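Local coordinates for uncharacterized protein (Magnetospirillum magneticum, PDB 3BHW) that probably takes part in a type 1 BREX system that protects the bacterium against double-stranded DNA phage by preventing replication of the phage DNA, at residues A[93-98]-A[191-196]. Residues are numbered along the deposited sequence; the frame is centred on the assembly and turned at random.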
loop_
_atom_site.group_PDB
_atom_site.type_symbol
_atom_site.label_atom_id
_atom_site.label_comp_id
_atom_site.label_asym_id
_atom_site.label_seq_id
_atom_site.Cartn_x
_atom_site.Cartn_y
_atom_site.Cartn_z
ATOM N N ALA A 93 3.416 4.332 0.962
ATOM C CA ALA A 93 4.461 3.511 0.390
ATOM C C ALA A 93 3.861 2.464 -0.522
ATOM O O ALA A 93 4.411 2.183 -1.608
ATOM C CB ALA A 93 5.312 2.893 1.496
ATOM N N ALA A 94 2.716 1.903 -0.135
ATOM C CA ALA A 94 2.095 0.848 -0.988
ATOM C C ALA A 94 1.609 1.461 -2.292
ATOM O O ALA A 94 1.756 0.853 -3.379
ATOM C CB ALA A 94 1.013 0.155 -0.283
ATOM N N ILE A 95 1.065 2.640 -2.221
ATOM C CA ILE A 95 0.667 3.370 -3.435
ATOM C C ILE A 95 1.842 3.681 -4.350
ATOM O O ILE A 95 1.821 3.363 -5.567
ATOM C CB ILE A 95 -0.126 4.627 -3.110
ATOM C CG1 ILE A 95 -1.456 4.191 -2.480
ATOM C CG2 ILE A 95 -0.373 5.471 -4.396
ATOM C CD1 ILE A 95 -2.132 5.291 -1.685
ATOM N N LYS A 96 2.884 4.299 -3.798
ATOM C CA LYS A 96 4.081 4.570 -4.588
ATOM C C LYS A 96 4.646 3.328 -5.325
ATOM O O LYS A 96 5.084 3.431 -6.458
ATOM C CB LYS A 96 5.159 5.228 -3.733
ATOM C CG LYS A 96 6.245 5.824 -4.622
ATOM C CD LYS A 96 7.057 6.832 -3.894
ATOM C CE LYS A 96 8.281 7.221 -4.724
ATOM N NZ LYS A 96 9.297 8.010 -3.956
ATOM N N HIS A 97 4.631 2.179 -4.647
ATOM C CA HIS A 97 5.185 0.928 -5.162
ATOM C C HIS A 97 4.266 0.299 -6.217
ATOM O O HIS A 97 4.707 -0.479 -7.082
ATOM C CB HIS A 97 5.388 -0.021 -3.960
ATOM C CG HIS A 97 5.827 -1.392 -4.334
ATOM N ND1 HIS A 97 4.924 -2.415 -4.531
ATOM C CD2 HIS A 97 7.057 -1.935 -4.483
ATOM C CE1 HIS A 97 5.581 -3.518 -4.842
ATOM N NE2 HIS A 97 6.874 -3.253 -4.829
ATOM N N SER A 98 2.978 0.600 -6.143
ATOM C CA SER A 98 1.980 -0.061 -7.012
ATOM C C SER A 98 1.040 0.850 -7.832
ATOM O O SER A 98 0.058 1.342 -7.329
ATOM C CB SER A 98 1.162 -1.071 -6.235
ATOM O OG SER A 98 0.080 -1.597 -7.009
ATOM N N GLN A 191 3.887 13.754 -6.033
ATOM C CA GLN A 191 2.685 14.113 -6.765
ATOM C C GLN A 191 1.715 12.956 -6.911
ATOM O O GLN A 191 0.499 13.092 -6.658
ATOM C CB GLN A 191 2.963 14.697 -8.173
ATOM C CG GLN A 191 4.243 15.597 -8.292
ATOM C CD GLN A 191 4.350 16.758 -7.330
ATOM O OE1 GLN A 191 3.335 17.351 -6.897
ATOM N NE2 GLN A 191 5.594 17.163 -7.030
ATOM N N TYR A 192 2.249 11.818 -7.321
ATOM C CA TYR A 192 1.359 10.718 -7.674
ATOM C C TYR A 192 0.729 10.162 -6.437
ATOM O O TYR A 192 -0.491 9.943 -6.422
ATOM C CB TYR A 192 2.109 9.625 -8.435
ATOM C CG TYR A 192 1.281 8.388 -8.791
ATOM C CD1 TYR A 192 0.415 8.435 -9.878
ATOM C CD2 TYR A 192 1.413 7.177 -8.068
ATOM C CE1 TYR A 192 -0.355 7.285 -10.254
ATOM C CE2 TYR A 192 0.630 6.049 -8.398
ATOM C CZ TYR A 192 -0.244 6.121 -9.494
ATOM O OH TYR A 192 -0.991 4.984 -9.823
ATOM N N VAL A 193 1.537 9.900 -5.397
ATOM C CA VAL A 193 0.939 9.400 -4.121
ATOM C C VAL A 193 -0.108 10.390 -3.557
ATOM O O VAL A 193 -1.219 9.994 -3.177
ATOM C CB VAL A 193 2.017 9.018 -3.146
ATOM C CG1 VAL A 193 1.403 8.549 -1.844
ATOM C CG2 VAL A 193 2.971 7.978 -3.819
ATOM N N ILE A 194 0.227 11.667 -3.623
ATOM C CA ILE A 194 -0.672 12.699 -3.134
ATOM C C ILE A 194 -2.044 12.597 -3.770
ATOM O O ILE A 194 -3.054 12.633 -3.070
ATOM C CB ILE A 194 -0.071 14.091 -3.259
ATOM C CG1 ILE A 194 1.129 14.224 -2.283
ATOM C CG2 ILE A 194 -1.149 15.198 -3.055
ATOM C CD1 ILE A 194 2.035 15.448 -2.453
ATOM N N ARG A 195 -2.057 12.514 -5.096
ATOM C CA ARG A 195 -3.291 12.444 -5.878
ATOM C C ARG A 195 -4.142 11.220 -5.544
ATOM O O ARG A 195 -5.383 11.287 -5.553
ATOM C CB ARG A 195 -2.932 12.436 -7.375
ATOM C CG ARG A 195 -4.041 12.763 -8.275
ATOM C CD ARG A 195 -3.748 12.153 -9.710
ATOM N NE ARG A 195 -4.808 12.476 -10.653
ATOM C CZ ARG A 195 -5.017 13.701 -11.113
ATOM N NH1 ARG A 195 -4.223 14.688 -10.706
ATOM N NH2 ARG A 195 -5.996 13.939 -11.992
ATOM N N CYS A 196 -3.472 10.093 -5.274
ATOM C CA CYS A 196 -4.149 8.800 -5.052
ATOM C C CYS A 196 -4.559 8.551 -3.612
ATOM O O CYS A 196 -5.539 7.870 -3.368
ATOM C CB CYS A 196 -3.221 7.649 -5.471
ATOM S SG CYS A 196 -2.764 7.635 -7.259
#
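Ile95 lays its CG2 methyl over the turn formed by Val193 and Cys196, 3.7 Å from Cys196 CB and 4.2 Å from Val193 CG2. Because chi1 (-66°) sets CG1 beside the backbone N, CG2 stands anti to N, and it is this methyl that meets 191-196. Beside it, Val193 pushes CG2 against the base of Lys96, 3.5 Å from Lys96 CB, the two side chains crossing at about a right angle. The lysine is used twice: its first methylenes cover the valine, while the extended remainder carries NZ away to a salt bridge with Glu190 and a hydrogen bond to Thr69 O. This is how two helices distant in sequence meet in an all-helical fold, here that of the BrxA family, assigned to the helix-turn-helix clan. The axes of 93-97 and 191-196, the former at the C-terminal end of helix 83-97, make an angle of 118° and approach to 9.2 Å. Leu101 and Leu105 of helix 99-112 also pack on Ile95, and Leu185 reaches Val193. The Tyr192 ring turns an edge to Ile95 O, with CE2 4.1 Å from that oxygen, and carries Cys196 SG over one face, 3.7 Å above its plane and nearer the edge of the ring than its centre. Its hydroxyl hydrogen-bonds Asp103, tying the ring's far end to helix 99-112.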